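Local coordinates for XisI protein-like (Anabaena variabilis, PDB 2NLV) that is of unknown function but resembles XisI, which probably works with XisF and XisH in the site-specific recombination of nitrogen-fixation genes in cyanobacteria, at residues Lys4-Lys7 with Tyr8-Val12; Gly48-Leu52 with Asn53-Arg57; Gly88-Arg91 with Glu92-Val95. One frame throughout, in Å; residues are numbered along the deposited sequence. Where two conformers were deposited one is given.

Contact 1. Residues Lys4-Lys7 with Tyr8-Val12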
loop_
_atom_site.group_PDB
_atom_site.type_symbol
_atom_site.label_atom_id
_atom_site.label_comp_id
_atom_site.label_asym_id
_atom_site.label_seq_id
_atom_site.Cartn_x
_atom_site.Cartn_y
_atom_site.Cartn_z
ATOM N N LYS A 4 11.648 -18.990 9.191
ATOM C CA LYS A 4 10.340 -18.549 9.618
ATOM C C LYS A 4 9.885 -17.285 8.914
ATOM O O LYS A 4 8.748 -17.184 8.448
ATOM C CB LYS A 4 10.324 -18.376 11.111
ATOM C CG LYS A 4 9.008 -17.984 11.706
ATOM C CD LYS A 4 8.927 -18.189 13.260
ATOM C CE LYS A 4 10.184 -17.951 14.036
ATOM N NZ LYS A 4 9.942 -18.245 15.531
ATOM N N LEU A 5 10.813 -16.340 8.720
ATOM C CA LEU A 5 10.471 -15.126 7.969
ATOM C C LEU A 5 10.087 -15.498 6.556
ATOM O O LEU A 5 9.029 -15.033 6.080
ATOM C CB LEU A 5 11.628 -14.137 7.988
ATOM C CG LEU A 5 11.418 -12.891 7.091
ATOM C CD1 LEU A 5 10.171 -12.081 7.500
ATOM C CD2 LEU A 5 12.675 -12.040 7.108
ATOM N N VAL A 6 10.903 -16.297 5.875
ATOM C CA VAL A 6 10.592 -16.622 4.491
ATOM C C VAL A 6 9.326 -17.444 4.390
ATOM O O VAL A 6 8.507 -17.258 3.491
ATOM C CB VAL A 6 11.801 -17.307 3.846
ATOM C CG1 VAL A 6 11.447 -17.947 2.493
ATOM C CG2 VAL A 6 12.937 -16.313 3.770
ATOM N N LYS A 7 9.113 -18.341 5.333
ATOM C CA LYS A 7 7.842 -19.065 5.370
ATOM C C LYS A 7 6.661 -18.133 5.380
ATOM O O LYS A 7 5.683 -18.284 4.624
ATOM C CB LYS A 7 7.783 -20.024 6.584
ATOM C CG LYS A 7 6.465 -20.745 6.736
ATOM C CD LYS A 7 6.407 -21.463 8.089
ATOM C CE LYS A 7 7.294 -22.677 8.146
ATOM N NZ LYS A 7 7.140 -23.417 9.495
ATOM N N TYR A 8 6.689 -17.169 6.304
ATOM C CA TYR A 8 5.604 -16.224 6.435
ATOM C C TYR A 8 5.473 -15.335 5.215
ATOM O O TYR A 8 4.368 -15.003 4.786
ATOM C CB TYR A 8 5.713 -15.367 7.688
ATOM C CG TYR A 8 5.594 -16.109 9.004
ATOM C CD1 TYR A 8 5.325 -17.463 9.067
ATOM C CD2 TYR A 8 5.755 -15.428 10.203
ATOM C CE1 TYR A 8 5.205 -18.096 10.301
ATOM C CE2 TYR A 8 5.656 -16.106 11.409
ATOM C CZ TYR A 8 5.387 -17.439 11.424
ATOM O OH TYR A 8 5.347 -18.093 12.639
ATOM N N GLN A 9 6.581 -14.857 4.658
ATOM C CA GLN A 9 6.524 -14.072 3.408
ATOM C C GLN A 9 5.774 -14.856 2.331
ATOM O O GLN A 9 4.918 -14.303 1.619
ATOM C CB GLN A 9 7.937 -13.694 2.918
ATOM C CG GLN A 9 8.657 -12.740 3.814
ATOM C CD GLN A 9 10.090 -12.546 3.446
ATOM O OE1 GLN A 9 10.719 -13.419 2.861
ATOM N NE2 GLN A 9 10.642 -11.387 3.829
ATOM N N GLU A 10 6.171 -16.093 2.127
ATOM C CA GLU A 10 5.533 -16.897 1.074
ATOM C C GLU A 10 4.057 -17.102 1.306
ATOM O O GLU A 10 3.220 -16.980 0.363
ATOM C CB GLU A 10 6.222 -18.255 0.996
ATOM C CG GLU A 10 7.561 -18.169 0.336
ATOM C CD GLU A 10 7.441 -17.817 -1.142
ATOM O OE1 GLU A 10 6.581 -18.413 -1.818
ATOM O OE2 GLU A 10 8.192 -16.955 -1.600
ATOM N N LEU A 11 3.690 -17.425 2.535
ATOM C CA LEU A 11 2.296 -17.622 2.841
ATOM C C LEU A 11 1.490 -16.364 2.621
ATOM O O LEU A 11 0.388 -16.404 2.072
ATOM C CB LEU A 11 2.117 -18.138 4.267
ATOM C CG LEU A 11 2.594 -19.542 4.559
ATOM C CD1 LEU A 11 2.482 -19.897 6.049
ATOM C CD2 LEU A 11 1.804 -20.551 3.691
ATOM N N VAL A 12 1.993 -15.216 3.032
ATOM C CA VAL A 12 1.275 -13.975 2.845
ATOM C C VAL A 12 1.129 -13.667 1.370
ATOM O O VAL A 12 0.043 -13.300 0.917
ATOM C CB VAL A 12 2.003 -12.795 3.583
ATOM C CG1 VAL A 12 1.602 -11.443 3.050
ATOM C CG2 VAL A 12 1.830 -12.937 5.116
#
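Lys4 starts its side chain with CG opposite the backbone N (chi1 -177°), and Tyr8, one turn on, swings its ring toward its own N (chi1 -65°); the two side chains therefore run alongside each other, pointing the same way. The evidence for a CH-pi contact is clear: Lys4 CG sits 4.0 Å from the centroid of the Tyr8 ring, 24° off the normal, over the face. On that same face Lys4 O lies 3.3 Å above the ring plane, displaced toward the rim. Further out, Lys4 CD passes 3.6 Å from Tyr8 OH, whose hydrogen bond to Asp93 OD2 holds the hydroxyl end of the ring. Gln9 extends beyond CG and lays its amide between two residues of the preceding turn, NE2 3.7 Å from Leu5 CG and OE1 3.8 Å from Val6 CG2. NE2 is satisfied by Asn40 OD1. On the flank nearer Tyr8, Lys7 and Leu11 lie side by side, Lys7 CG 4.1 Å from Leu11 CD1. Beneath these side chains, nearly straight bonds join residues four apart, among them Tyr8 N to Lys4 O at 3.0 Å and Gln9 N to Leu5 O at 2.8 Å. This i to i+4 pattern marks an alpha helix, made amphipathic by its side chains: helix 2-21 turns Tyr8 and Val12 toward strands 53-65 and 68-74 and leaves Lys4, Val6, Lys7 and Glu10 exposed.

Contact 2. Residues Gly48-Leu52 with Asn53-Arg57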
loop_
_atom_site.group_PDB
_atom_site.type_symbol
_atom_site.label_atom_id
_atom_site.label_comp_id
_atom_site.label_asym_id
_atom_site.label_seq_id
_atom_site.Cartn_x
_atom_site.Cartn_y
_atom_site.Cartn_z
ATOM N N GLY A 48 -8.794 2.823 -9.511
ATOM C CA GLY A 48 -9.306 3.237 -10.803
ATOM C C GLY A 48 -10.489 4.146 -10.686
ATOM O O GLY A 48 -10.564 4.948 -9.772
ATOM N N TRP A 49 -11.443 4.022 -11.603
ATOM C CA TRP A 49 -12.582 4.883 -11.747
ATOM C C TRP A 49 -13.795 4.042 -12.088
ATOM O O TRP A 49 -13.719 3.086 -12.874
ATOM C CB TRP A 49 -12.322 5.958 -12.804
ATOM C CG TRP A 49 -11.277 6.863 -12.386
ATOM C CD1 TRP A 49 -9.918 6.691 -12.566
ATOM C CD2 TRP A 49 -11.433 8.043 -11.621
ATOM N NE1 TRP A 49 -9.248 7.694 -11.972
ATOM C CE2 TRP A 49 -10.122 8.539 -11.362
ATOM C CE3 TRP A 49 -12.529 8.751 -11.146
ATOM C CZ2 TRP A 49 -9.902 9.707 -10.676
ATOM C CZ3 TRP A 49 -12.305 9.894 -10.445
ATOM C CH2 TRP A 49 -10.982 10.363 -10.214
ATOM N N GLN A 50 -14.905 4.430 -11.467
ATOM C CA GLN A 50 -16.237 3.963 -11.897
ATOM C C GLN A 50 -16.963 5.205 -12.285
ATOM O O GLN A 50 -17.422 5.978 -11.435
ATOM C CB GLN A 50 -16.943 3.291 -10.711
ATOM C CG GLN A 50 -16.375 1.855 -10.430
ATOM C CD GLN A 50 -16.901 1.127 -9.143
ATOM O OE1 GLN A 50 -16.362 0.070 -8.790
ATOM N NE2 GLN A 50 -17.927 1.679 -8.458
ATOM N N GLY A 51 -16.998 5.504 -13.580
ATOM C CA GLY A 51 -17.450 6.804 -13.976
ATOM C C GLY A 51 -16.620 7.880 -13.329
ATOM O O GLY A 51 -15.394 7.781 -13.402
ATOM N N LEU A 52 -17.194 8.923 -12.723
ATOM C CA LEU A 52 -16.478 9.958 -12.058
ATOM C C LEU A 52 -16.202 9.657 -10.590
ATOM O O LEU A 52 -15.699 10.515 -9.904
ATOM C CB LEU A 52 -17.249 11.280 -12.178
ATOM C CG LEU A 52 -17.505 11.747 -13.621
ATOM C CD1 LEU A 52 -18.355 13.048 -13.544
ATOM C CD2 LEU A 52 -16.194 11.909 -14.413
ATOM N N ASN A 53 -16.476 8.432 -10.171
ATOM C CA ASN A 53 -16.158 8.016 -8.810
ATOM C C ASN A 53 -14.801 7.376 -8.695
ATOM O O ASN A 53 -14.542 6.397 -9.375
ATOM C CB ASN A 53 -17.188 7.004 -8.313
ATOM C CG ASN A 53 -18.594 7.566 -8.412
ATOM O OD1 ASN A 53 -18.994 8.437 -7.632
ATOM N ND2 ASN A 53 -19.316 7.156 -9.448
ATOM N N ARG A 54 -13.952 7.926 -7.867
ATOM C CA ARG A 54 -12.636 7.391 -7.654
ATOM C C ARG A 54 -12.698 6.125 -6.831
ATOM O O ARG A 54 -13.268 6.095 -5.767
ATOM C CB ARG A 54 -11.774 8.424 -6.880
ATOM C CG ARG A 54 -10.369 7.915 -6.481
ATOM C CD ARG A 54 -9.605 7.419 -7.660
ATOM N NE ARG A 54 -8.176 7.301 -7.447
ATOM C CZ ARG A 54 -7.346 6.800 -8.337
ATOM N NH1 ARG A 54 -7.813 6.169 -9.395
ATOM N NH2 ARG A 54 -6.040 6.854 -8.140
ATOM N N ILE A 55 -12.099 5.049 -7.346
ATOM C CA ILE A 55 -11.898 3.794 -6.592
ATOM C C ILE A 55 -10.448 3.765 -6.153
ATOM O O ILE A 55 -9.525 3.803 -6.935
ATOM C CB ILE A 55 -12.246 2.552 -7.422
ATOM C CG1 ILE A 55 -13.690 2.603 -7.971
ATOM C CG2 ILE A 55 -12.040 1.288 -6.608
ATOM C CD1 ILE A 55 -14.766 2.772 -6.944
ATOM N N TYR A 56 -10.278 3.764 -4.849
ATOM C CA TYR A 56 -8.952 3.710 -4.269
ATOM C C TYR A 56 -9.090 3.068 -2.906
ATOM O O TYR A 56 -9.392 3.734 -1.907
ATOM C CB TYR A 56 -8.310 5.149 -4.188
ATOM C CG TYR A 56 -6.891 5.091 -3.741
ATOM C CD1 TYR A 56 -5.859 4.803 -4.625
ATOM C CD2 TYR A 56 -6.552 5.340 -2.423
ATOM C CE1 TYR A 56 -4.587 4.638 -4.179
ATOM C CE2 TYR A 56 -5.244 5.170 -1.987
ATOM C CZ TYR A 56 -4.281 4.815 -2.847
ATOM O OH TYR A 56 -3.005 4.604 -2.388
ATOM N N ARG A 57 -8.799 1.781 -2.824
ATOM C CA ARG A 57 -9.070 1.077 -1.597
ATOM C C ARG A 57 -8.179 -0.104 -1.457
ATOM O O ARG A 57 -7.855 -0.768 -2.412
ATOM C CB ARG A 57 -10.519 0.647 -1.552
ATOM C CG ARG A 57 -10.911 -0.187 -2.696
ATOM C CD ARG A 57 -12.417 -0.287 -2.800
ATOM N NE ARG A 57 -12.971 -1.141 -1.755
ATOM C CZ ARG A 57 -13.180 -2.461 -1.864
ATOM N NH1 ARG A 57 -12.852 -3.149 -2.958
ATOM N NH2 ARG A 57 -13.703 -3.121 -0.840
#
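Backbone bonds define the hairpin: Gly48 and Ile55 form an antiparallel hydrogen-bonded pair, Gly48 N to Ile55 O at 2.9 Å, and Gln50 N reaches Asn53 O at 2.9 Å in the carbonyl plane. Between them Gly51 and Leu52 are the corners of a type II' turn, Gly51 having phi 57°, which favours glycine. Two side-chain bonds reinforce the backbone. Asn53 ND2 lies 3.0 Å from Gln50 O and Arg54 NH1 3.0 Å from Gly48 O; each carbonyl also takes a backbone N-H from the opposite face of its plane, so both oxygens are doubly gripped. The van der Waals contacts divide between the two faces. On one, the Arg54 chain bends at chi2 (55°) and carries CD over the six-membered ring of Trp49, 4.0 Å from its centroid, a CH-pi contact; the guanidinium plane is turned 28° from the indole. On the other, Ile55 CD1 packs 3.5 Å from the amide carbon Gln50 CD. The outer donors bind the second subunit: Trp49 NE1 to Gly97 O and Arg54 NH2 to Gln72 OE1 of that chain. The hairpin lies at the far end of the sheet, where strand 53-65 also pairs with strand 41-47 and Arg54 touches Val47.

Contact 3. Residues Gly88-Arg91 with Glu92-Val95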
loop_
_atom_site.group_PDB
_atom_site.type_symbol
_atom_site.label_atom_id
_atom_site.label_comp_id
_atom_site.label_asym_id
_atom_site.label_seq_id
_atom_site.Cartn_x
_atom_site.Cartn_y
_atom_site.Cartn_z
ATOM N N GLY A 88 -0.510 -23.051 8.699
ATOM C CA GLY A 88 0.626 -23.356 9.553
ATOM C C GLY A 88 1.188 -22.210 10.369
ATOM O O GLY A 88 2.248 -22.349 10.984
ATOM N N VAL A 89 0.553 -21.038 10.363
ATOM C CA VAL A 89 1.022 -19.919 11.154
ATOM C C VAL A 89 0.519 -20.032 12.587
ATOM O O VAL A 89 -0.684 -20.100 12.775
ATOM C CB VAL A 89 0.656 -18.554 10.534
ATOM C CG1 VAL A 89 1.221 -17.393 11.388
ATOM C CG2 VAL A 89 1.222 -18.461 9.119
ATOM N N PRO A 90 1.439 -20.003 13.582
ATOM C CA PRO A 90 0.901 -20.000 14.970
ATOM C C PRO A 90 -0.009 -18.804 15.251
ATOM O O PRO A 90 0.323 -17.687 14.837
ATOM C CB PRO A 90 2.179 -19.909 15.833
ATOM C CG PRO A 90 3.292 -20.220 14.931
ATOM C CD PRO A 90 2.910 -19.893 13.547
ATOM N N ARG A 91 -1.070 -18.972 16.023
ATOM C CA ARG A 91 -1.933 -17.822 16.427
ATOM C C ARG A 91 -1.158 -16.747 17.071
ATOM O O ARG A 91 -1.363 -15.542 16.881
ATOM C CB ARG A 91 -2.938 -18.332 17.428
ATOM C CG ARG A 91 -3.950 -19.118 16.738
ATOM C CD ARG A 91 -4.822 -19.950 17.643
ATOM N NE ARG A 91 -5.865 -20.544 16.831
ATOM C CZ ARG A 91 -6.843 -19.842 16.261
ATOM N NH1 ARG A 91 -6.964 -18.527 16.447
ATOM N NH2 ARG A 91 -7.717 -20.471 15.504
ATOM N N GLU A 92 -0.230 -17.156 17.880
ATOM C CA GLU A 92 0.543 -16.159 18.609
ATOM C C GLU A 92 1.465 -15.268 17.730
ATOM O O GLU A 92 1.982 -14.234 18.170
ATOM C CB GLU A 92 1.327 -16.824 19.747
ATOM C CG GLU A 92 2.306 -17.846 19.300
ATOM C CD GLU A 92 1.727 -19.290 19.259
ATOM O OE1 GLU A 92 0.462 -19.616 19.099
ATOM O OE2 GLU A 92 2.622 -20.159 19.420
ATOM N N ASP A 93 1.674 -15.687 16.470
ATOM C CA ASP A 93 2.480 -14.938 15.528
ATOM C C ASP A 93 1.654 -14.128 14.531
ATOM O O ASP A 93 2.200 -13.626 13.546
ATOM C CB ASP A 93 3.431 -15.817 14.728
ATOM C CG ASP A 93 4.649 -16.253 15.511
ATOM O OD1 ASP A 93 4.809 -15.812 16.667
ATOM O OD2 ASP A 93 5.470 -17.023 14.966
ATOM N N ILE A 94 0.366 -13.996 14.819
ATOM C CA ILE A 94 -0.527 -13.088 14.086
ATOM C C ILE A 94 -0.960 -11.961 15.011
ATOM O O ILE A 94 -1.344 -12.229 16.148
ATOM C CB ILE A 94 -1.718 -13.872 13.537
ATOM C CG1 ILE A 94 -1.213 -14.863 12.503
ATOM C CG2 ILE A 94 -2.678 -12.911 12.835
ATOM C CD1 ILE A 94 -2.233 -15.977 12.197
ATOM N N VAL A 95 -0.832 -10.731 14.575
ATOM C CA VAL A 95 -1.281 -9.581 15.341
ATOM C C VAL A 95 -2.411 -8.930 14.611
ATOM O O VAL A 95 -2.249 -8.574 13.409
ATOM C CB VAL A 95 -0.133 -8.595 15.636
ATOM C CG1 VAL A 95 -0.632 -7.362 16.472
ATOM C CG2 VAL A 95 1.056 -9.293 16.362
#
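Val89 and Ile94 meet across a single 3-10 turn that leads from the Schellman motif ending helix 80-86, with Gly88 at positive phi, into strand 94-96. The turn is defined by two successive i to i+3 bonds, Asp93 N to Pro90 O at 2.9 Å and Ile94 N to Arg91 O at 3.1 Å; in each the donor stands well above the carbonyl plane, consistent with the tight winding of a 3-10 turn. Side-chain conformations then decide what fills the turn. Ile94 points CG1 away from its carbonyl carbon (chi1 -65°), which brings it 3.7 Å from Val89 CG1, the two side chains crossing at about a right angle. Ile94 CD1 follows at 3.8 Å from the same methyl. Leu84 of the preceding helix touches both residues, so this apolar pair is buried beneath the turn. Replacing Ile94 by alanine removes CG1 and CD1, and is likely to open a gap beside Val89 CG1 and leave that methyl and Leu84 without a shared partner. Glu92 adopts the rarer first torsion, CG between the backbone N and the carbonyl carbon (chi1 61°), and bends again at chi2 (-92°). These two turns bring its carboxylate back to the rim of the Pro90 ring, at CB, instead of extending it outward. Asp93 keeps CG beside its own N, and its OD2, the acceptor of Tyr8 OH, passes 3.9 Å from Pro90 CG. Two carboxylates thus approach the proline ring, Asp93 from beyond CG and off the ring plane on one side, Glu92 at the rim, with Glu92 CD 3.5 Å from Pro90 CB.

Overall arrangement
From the N terminus, contact 1 closes no loop, since it lies wholly within helix 2-21. Contact 2 closes the short hairpin turn between strand 49-50 and strand 53-65, and contact 3 the turn that carries the chain from helix 80-86 into strand 94-96. The three follow in series; none nests in or crosses another. In space, contacts 1 and 3 meet, their centres 12 Å apart, and Leu11 CD1 packs 3.6 Å from Val89 CG2, tying the first helix to the loop after the second. Contact 2 lies across the chain's centre from both, its centre 32 Å from contact 1 and 35 Å from contact 3, where it faces the second subunit; the shared sheet links it to contact 3.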